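Local atomic coordinates of alginate lyase, family PL7 (Zobellia galactanivorans, PDB entry 3ZPY), a protein that probably cleaves the seaweed polysaccharide alginate by lyase chemistry, this chain being the catalytic domain of a longer marine bacterial enzyme. Residues G95-N106 and L178-S189. Sequence-based numbering, arbitrary orientation.
Sequences GTHTMEWTVQVN and LDTTYNCKLVYS
W101 and C184 face each other as a hydrogen-bonded pair in an antiparallel ladder, a worked example of how one strand pair in a beta-sandwich serves two environments. C184 CB sits 3.4 Å from the centroid of the W101 six-membered ring, 7° off its normal, a CH-pi contact, with SG also over that face. With chi1 at 70°, W101 CG sits between the backbone N and the carbonyl carbon, which turns the indole toward C184. M99 CE lies against the opposite face, near its rim, while L186 CB meets the edge, 3.7 Å from W101 CZ3. Replacing W101 with alanine is likely to open a gap between C184, L186 and the facing sheet, where F121 and V219 touch the indole. The other face of the ladder is more polar: T102 OG1 donates to N183 OD1 at 2.7 Å, in the amide's carbonyl plane. Ahead of Y182 the segment 178-189 departs from regular pairing, and Q104 spans the irregularity. Its CB and CG pass T180 O, Q104 CG at 3.5 Å; CD lies beside T180 N and T181 OG1. Q104 OE1 reaches D179 CA at 3.4 Å and accepts a hydrogen bond from R239. Q104 NE2 donates to T181 OG1 at 2.8 Å, nearly straight at 174°, and to a water that itself donates to D179 O. CH-pi and sulfur-aromatic packing thus serves the sandwich interior, whereas side-chain and water bonds, beside the backbone bond from D179 N to V105 O, link strand 96-106 to the residues before Y182.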
ATOM      1  N   GLY A  95      -6.917  18.213  12.600  1.00  8.74           N
ATOM      2  CA  GLY A  95      -6.342  18.526  11.308  1.00  7.77           C
ATOM      3  C   GLY A  95      -6.899  17.648  10.237  1.00  8.77           C
ATOM      4  O   GLY A  95      -7.598  16.676  10.470  1.00 10.23           O
ATOM      5  N   THR A  96      -6.471  17.974   9.037  1.00  6.48           N
ATOM      6  CA  THR A  96      -6.929  17.255   7.868  1.00  6.29           C
ATOM      7  C   THR A  96      -5.696  16.645   7.184  1.00  6.22           C
ATOM      8  O   THR A  96      -4.705  17.313   6.959  1.00  6.52           O
ATOM      9  CB  THR A  96      -7.644  18.191   6.921  1.00  6.04           C
ATOM     10  OG1 THR A  96      -8.844  18.638   7.499  1.00  8.24           O
ATOM     11  CG2 THR A  96      -8.037  17.494   5.558  1.00  6.75           C
ATOM     12  N   HIS A  97      -5.791  15.351   6.856  1.00  5.52           N
ATOM     13  CA  HIS A  97      -4.597  14.580   6.473  1.00  4.62           C
ATOM     14  C   HIS A  97      -4.892  13.838   5.275  1.00  5.36           C
ATOM     15  O   HIS A  97      -5.875  13.087   5.197  1.00  6.12           O
ATOM     16  CB  HIS A  97      -4.328  13.542   7.615  1.00  4.53           C
ATOM     17  CG  HIS A  97      -4.125  14.218   8.944  1.00  5.86           C
ATOM     18  ND1 HIS A  97      -5.100  14.364   9.897  1.00  8.30           N
ATOM     19  CD2 HIS A  97      -3.058  14.987   9.359  1.00  5.06           C
ATOM     20  CE1 HIS A  97      -4.614  15.144  10.898  1.00  8.50           C
ATOM     21  NE2 HIS A  97      -3.388  15.509  10.583  1.00 10.10           N
ATOM     22  N   THR A  98      -4.095  14.127   4.207  1.00  4.62           N
ATOM     23  CA  THR A  98      -4.453  13.651   2.805  1.00  4.39           C
ATOM     24  C   THR A  98      -3.274  12.998   2.094  1.00  3.67           C
ATOM     25  O   THR A  98      -2.143  13.515   2.190  1.00  5.29           O
ATOM     26  CB  THR A  98      -4.872  14.897   1.969  1.00  4.32           C
ATOM     27  OG1 THR A  98      -5.956  15.563   2.644  1.00  7.30           O
ATOM     28  CG2 THR A  98      -5.366  14.559   0.575  1.00  5.61           C
ATOM     29  N   MET A  99      -3.567  11.892   1.400  1.00  4.00           N
ATOM     30  CA  MET A  99      -2.607  11.367   0.476  1.00  4.21           C
ATOM     31  C   MET A  99      -3.250  11.337  -0.847  1.00  4.09           C
ATOM     32  O   MET A  99      -4.351  10.826  -1.002  1.00  4.38           O
ATOM     33  CB  MET A  99      -2.156   9.959   0.877  1.00  4.24           C
ATOM     34  CG  MET A  99      -1.202   9.368  -0.145  1.00  4.56           C
ATOM     35  SD  MET A  99      -0.435   7.797   0.431  1.00  5.13           S
ATOM     36  CE  MET A  99      -1.862   6.670   0.495  1.00  7.44           C
ATOM     37  N   GLU A 100      -2.580  11.972  -1.845  1.00  4.84           N
ATOM     38  CA  GLU A 100      -3.050  11.887  -3.262  1.00  3.97           C
ATOM     39  C   GLU A 100      -2.022  11.126  -4.087  1.00  3.88           C
ATOM     40  O   GLU A 100      -0.816  11.296  -3.924  1.00  4.76           O
ATOM     41  CB  GLU A 100      -3.205  13.264  -3.825  1.00  5.25           C
ATOM     42  CG  GLU A 100      -4.355  14.027  -3.189  1.00  6.32           C
ATOM     43  CD  GLU A 100      -4.418  15.477  -3.589  1.00  7.77           C
ATOM     44  OE1 GLU A 100      -3.531  16.188  -3.072  1.00  8.97           O
ATOM     45  OE2 GLU A 100      -5.248  15.839  -4.395  1.00 11.38           O
ATOM     46  N   TRP A 101      -2.526  10.244  -4.945  1.00  3.98           N
ATOM     47  CA  TRP A 101      -1.639   9.511  -5.866  1.00  3.72           C
ATOM     48  C   TRP A 101      -2.408   9.046  -7.033  1.00  3.74           C
ATOM     49  O   TRP A 101      -3.608   8.750  -6.949  1.00  5.66           O
ATOM     50  CB  TRP A 101      -0.960   8.327  -5.134  1.00  4.38           C
ATOM     51  CG  TRP A 101      -1.754   7.138  -4.708  1.00  4.70           C
ATOM     52  CD1 TRP A 101      -1.522   5.838  -5.187  1.00  6.15           C
ATOM     53  CD2 TRP A 101      -2.832   7.016  -3.748  1.00  4.63           C
ATOM     54  NE1 TRP A 101      -2.360   4.959  -4.599  1.00  5.35           N
ATOM     55  CE2 TRP A 101      -3.185   5.596  -3.704  1.00  4.46           C
ATOM     56  CE3 TRP A 101      -3.486   7.893  -2.904  1.00  5.09           C
ATOM     57  CZ2 TRP A 101      -4.204   5.125  -2.829  1.00  5.05           C
ATOM     58  CZ3 TRP A 101      -4.484   7.420  -2.056  1.00  5.66           C
ATOM     59  CH2 TRP A 101      -4.860   6.070  -2.055  1.00  4.62           C
ATOM     60  N   THR A 102      -1.733   8.952  -8.150  1.00  3.94           N
ATOM     61  CA  THR A 102      -2.339   8.505  -9.386  1.00  3.66           C
ATOM     62  C   THR A 102      -1.835   7.096  -9.562  1.00  3.43           C
ATOM     63  O   THR A 102      -0.614   6.845  -9.548  1.00  4.46           O
ATOM     64  CB  THR A 102      -1.892   9.462 -10.538  1.00  3.87           C
ATOM     65  OG1 THR A 102      -2.413  10.756 -10.250  1.00  5.28           O
ATOM     66  CG2 THR A 102      -2.408   8.977 -11.924  1.00  4.79           C
ATOM     67  N   VAL A 103      -2.748   6.226  -9.811  1.00  3.67           N
ATOM     68  CA  VAL A 103      -2.367   4.741  -9.711  1.00  3.85           C
ATOM     69  C   VAL A 103      -2.982   3.971 -10.872  1.00  4.25           C
ATOM     70  O   VAL A 103      -4.069   4.301 -11.394  1.00  5.90           O
ATOM     71  CB  VAL A 103      -2.883   4.166  -8.344  1.00  5.33           C
ATOM     72  CG1 VAL A 103      -4.434   4.038  -8.287  1.00  8.42           C
ATOM     73  CG2 VAL A 103      -2.232   2.807  -8.035  1.00  5.45           C
ATOM     74  N   GLN A 104      -2.274   2.888 -11.225  1.00  3.96           N
ATOM     75  CA  GLN A 104      -2.911   1.737 -11.886  1.00  4.13           C
ATOM     76  C   GLN A 104      -2.476   0.450 -11.233  1.00  3.59           C
ATOM     77  O   GLN A 104      -1.421   0.390 -10.571  1.00  4.38           O
ATOM     78  CB  GLN A 104      -2.519   1.632 -13.337  1.00  4.99           C
ATOM     79  CG  GLN A 104      -2.748   2.892 -14.222  1.00  5.69           C
ATOM     80  CD  GLN A 104      -2.636   2.540 -15.665  1.00  4.88           C
ATOM     81  OE1 GLN A 104      -2.162   1.398 -16.002  1.00  5.89           O
ATOM     82  NE2 GLN A 104      -3.033   3.431 -16.548  1.00  6.81           N
ATOM     83  N   VAL A 105      -3.353  -0.538 -11.368  1.00  4.55           N
ATOM     84  CA  VAL A 105      -2.970  -1.899 -10.976  1.00  4.37           C
ATOM     85  C   VAL A 105      -2.911  -2.625 -12.327  1.00  3.97           C
ATOM     86  O   VAL A 105      -3.930  -2.629 -13.061  1.00  4.23           O
ATOM     87  CB  VAL A 105      -3.882  -2.550  -9.938  1.00  4.69           C
ATOM     88  CG1 VAL A 105      -3.408  -3.990  -9.682  1.00  5.25           C
ATOM     89  CG2 VAL A 105      -3.972  -1.672  -8.690  1.00  5.84           C
ATOM     90  N   ASN A 106      -1.765  -3.275 -12.633  1.00  4.67           N
ATOM     91  CA  ASN A 106      -1.595  -3.909 -13.865  1.00  4.68           C
ATOM     92  C   ASN A 106      -1.684  -5.452 -13.801  1.00  4.54           C
ATOM     93  O   ASN A 106      -1.749  -6.070 -14.824  1.00  5.63           O
ATOM     94  CB  ASN A 106      -0.225  -3.527 -14.428  1.00  6.73           C
ATOM     95  CG  ASN A 106      -0.110  -1.992 -14.633  1.00  5.96           C
ATOM     96  OD1 ASN A 106      -0.877  -1.415 -15.414  1.00  9.40           O
ATOM     97  ND2 ASN A 106       0.707  -1.338 -13.819  1.00  7.83           N
ATOM     98  N   LEU A 178      -8.350  -2.997 -14.195  1.00  4.60           N
ATOM     99  CA  LEU A 178      -6.912  -3.030 -14.331  1.00  6.17           C
ATOM    100  C   LEU A 178      -6.470  -2.124 -15.514  1.00  5.43           C
ATOM    101  O   LEU A 178      -7.229  -1.893 -16.426  1.00  6.80           O
ATOM    102  CB  LEU A 178      -6.392  -4.432 -14.555  1.00  5.45           C
ATOM    103  CG  LEU A 178      -6.720  -5.372 -13.384  1.00  5.58           C
ATOM    104  CD1 LEU A 178      -6.098  -6.758 -13.571  1.00  7.99           C
ATOM    105  CD2 LEU A 178      -6.294  -4.848 -12.005  1.00  6.10           C
ATOM    106  N   ASP A 179      -5.187  -1.720 -15.508  1.00  4.80           N
ATOM    107  CA  ASP A 179      -4.586  -0.890 -16.548  1.00  5.14           C
ATOM    108  C   ASP A 179      -5.394   0.324 -16.792  1.00  5.65           C
ATOM    109  O   ASP A 179      -5.400   0.830 -17.889  1.00  6.50           O
ATOM    110  CB  ASP A 179      -4.517  -1.732 -17.825  1.00  6.49           C
ATOM    111  CG  ASP A 179      -3.680  -3.008 -17.651  1.00  6.86           C
ATOM    112  OD1 ASP A 179      -2.651  -2.990 -16.975  1.00  8.03           O
ATOM    113  OD2 ASP A 179      -4.155  -4.104 -18.115  1.00 11.74           O
ATOM    114  N   THR A 180      -5.860   1.007 -15.747  1.00  5.28           N
ATOM    115  CA  THR A 180      -6.756   2.127 -15.798  1.00  4.78           C
ATOM    116  C   THR A 180      -6.326   3.130 -14.775  1.00  4.61           C
ATOM    117  O   THR A 180      -6.172   2.795 -13.583  1.00  5.65           O
ATOM    118  CB  THR A 180      -8.201   1.742 -15.568  1.00  4.90           C
ATOM    119  OG1 THR A 180      -8.608   0.846 -16.603  1.00  6.56           O
ATOM    120  CG2 THR A 180      -9.123   2.929 -15.579  1.00  5.42           C
ATOM    121  N   THR A 181      -6.103   4.365 -15.171  1.00  5.40           N
ATOM    122  CA  THR A 181      -5.570   5.408 -14.251  1.00  4.86           C
ATOM    123  C   THR A 181      -6.695   5.904 -13.376  1.00  4.77           C
ATOM    124  O   THR A 181      -7.790   6.306 -13.841  1.00  6.78           O
ATOM    125  CB  THR A 181      -5.020   6.532 -15.137  1.00  4.72           C
ATOM    126  OG1 THR A 181      -3.869   5.940 -15.691  1.00  6.38           O
ATOM    127  CG2 THR A 181      -4.609   7.751 -14.264  1.00  5.54           C
ATOM    128  N   TYR A 182      -6.376   5.931 -12.070  1.00  4.25           N
ATOM    129  CA  TYR A 182      -7.303   6.563 -11.089  1.00  4.01           C
ATOM    130  C   TYR A 182      -6.477   7.609 -10.345  1.00  3.87           C
ATOM    131  O   TYR A 182      -5.381   7.319  -9.834  1.00  5.56           O
ATOM    132  CB  TYR A 182      -7.818   5.530 -10.082  1.00  4.13           C
ATOM    133  CG  TYR A 182      -8.673   4.538 -10.755  1.00  4.09           C
ATOM    134  CD1 TYR A 182     -10.004   4.811 -11.065  1.00  4.76           C
ATOM    135  CD2 TYR A 182      -8.131   3.266 -11.109  1.00  4.15           C
ATOM    136  CE1 TYR A 182     -10.800   3.873 -11.692  1.00  5.29           C
ATOM    137  CE2 TYR A 182      -8.894   2.310 -11.810  1.00  5.09           C
ATOM    138  CZ  TYR A 182     -10.237   2.620 -12.052  1.00  5.80           C
ATOM    139  OH  TYR A 182     -11.021   1.689 -12.679  1.00  6.12           O
ATOM    140  N   ASN A 183      -7.050   8.796 -10.242  1.00  4.30           N
ATOM    141  CA  ASN A 183      -6.525   9.797  -9.317  1.00  4.47           C
ATOM    142  C   ASN A 183      -7.146   9.649  -7.936  1.00  4.08           C
ATOM    143  O   ASN A 183      -8.374   9.910  -7.788  1.00  5.83           O
ATOM    144  CB  ASN A 183      -6.770  11.215  -9.827  1.00  5.90           C
ATOM    145  CG  ASN A 183      -6.079  11.450 -11.175  1.00  6.86           C
ATOM    146  OD1 ASN A 183      -4.857  11.146 -11.319  1.00  6.80           O
ATOM    147  ND2 ASN A 183      -6.805  11.984 -12.160  1.00 13.56           N
ATOM    148  N   CYS A 184      -6.370   9.148  -6.957  1.00  4.35           N
ATOM    149  CA  CYS A 184      -6.933   8.735  -5.654  1.00  4.52           C
ATOM    150  C   CYS A 184      -6.637   9.814  -4.649  1.00  3.77           C
ATOM    151  O   CYS A 184      -5.569  10.452  -4.692  1.00  4.53           O
ATOM    152  CB  CYS A 184      -6.246   7.447  -5.165  1.00  5.93           C
ATOM    153  SG  CYS A 184      -6.339   6.065  -6.297  1.00  8.93           S
ATOM    154  N   LYS A 185      -7.588  10.054  -3.737  1.00  4.06           N
ATOM    155  CA  LYS A 185      -7.399  11.006  -2.651  1.00  4.25           C
ATOM    156  C   LYS A 185      -7.944  10.333  -1.395  1.00  4.72           C
ATOM    157  O   LYS A 185      -9.157  10.097  -1.310  1.00  5.20           O
ATOM    158  CB  LYS A 185      -8.104  12.324  -2.985  1.00  4.46           C
ATOM    159  CG  LYS A 185      -7.914  13.404  -1.906  1.00  5.26           C
ATOM    160  CD  LYS A 185      -8.380  14.785  -2.343  1.00  6.55           C
ATOM    161  CE  LYS A 185      -9.837  14.907  -2.591  1.00  7.79           C
ATOM    162  NZ  LYS A 185     -10.360  16.319  -2.687  1.00  8.06           N
ATOM    163  N   LEU A 186      -7.076  10.074  -0.431  1.00  3.98           N
ATOM    164  CA  LEU A 186      -7.436   9.373   0.839  1.00  4.33           C
ATOM    165  C   LEU A 186      -7.292  10.399   1.945  1.00  4.29           C
ATOM    166  O   LEU A 186      -6.218  11.006   2.125  1.00  6.86           O
ATOM    167  CB  LEU A 186      -6.480   8.219   0.980  1.00  5.65           C
ATOM    168  CG  LEU A 186      -6.766   7.301   2.166  1.00  4.95           C
ATOM    169  CD1 LEU A 186      -8.148   6.682   2.046  1.00  5.80           C
ATOM    170  CD2 LEU A 186      -5.662   6.234   2.249  1.00  8.16           C
ATOM    171  N   VAL A 187      -8.392  10.660   2.640  1.00  5.01           N
ATOM    172  CA  VAL A 187      -8.464  11.756   3.628  1.00  5.06           C
ATOM    173  C   VAL A 187      -8.837  11.113   4.955  1.00  5.17           C
ATOM    174  O   VAL A 187      -9.762  10.326   5.022  1.00  6.17           O
ATOM    175  CB  VAL A 187      -9.462  12.816   3.234  1.00  5.04           C
ATOM    176  CG1 VAL A 187      -9.409  13.962   4.254  1.00  6.75           C
ATOM    177  CG2 VAL A 187      -9.119  13.436   1.818  1.00  6.50           C
ATOM    178  N   TYR A 188      -8.197  11.585   6.013  1.00  4.58           N
ATOM    179  CA  TYR A 188      -8.586  11.266   7.394  1.00  5.61           C
ATOM    180  C   TYR A 188      -8.727  12.624   8.066  1.00  5.05           C
ATOM    181  O   TYR A 188      -7.740  13.345   8.206  1.00  5.15           O
ATOM    182  CB  TYR A 188      -7.449  10.429   8.080  1.00  5.58           C
ATOM    183  CG  TYR A 188      -7.868   9.621   9.301  1.00  5.43           C
ATOM    184  CD1 TYR A 188      -9.169   9.666   9.873  1.00  5.41           C
ATOM    185  CD2 TYR A 188      -6.962   8.716   9.837  1.00  6.11           C
ATOM    186  CE1 TYR A 188      -9.497   8.890  11.037  1.00  5.51           C
ATOM    187  CE2 TYR A 188      -7.273   7.907  10.982  1.00  5.97           C
ATOM    188  CZ  TYR A 188      -8.552   7.982  11.533  1.00  5.65           C
ATOM    189  OH  TYR A 188      -8.812   7.168  12.679  1.00  6.28           O
ATOM    190  N   SER A 189      -9.984  12.958   8.430  1.00  4.59           N
ATOM    191  CA  SER A 189     -10.298  14.304   8.946  1.00  5.58           C
ATOM    192  C   SER A 189     -11.559  14.219   9.707  1.00  6.12           C
ATOM    193  O   SER A 189     -12.518  13.546   9.282  1.00  5.70           O
ATOM    194  CB  SER A 189     -10.444  15.315   7.766  1.00  6.16           C
ATOM    195  OG  SER A 189     -10.689  16.624   8.299  1.00  7.54           O
TER
HETATM  196  O   HOH W   1      -3.374   2.177 -19.259  1.00  8.94           O
HETATM  197  O   HOH W   2      -5.966   0.212 -12.692  1.00  3.45           O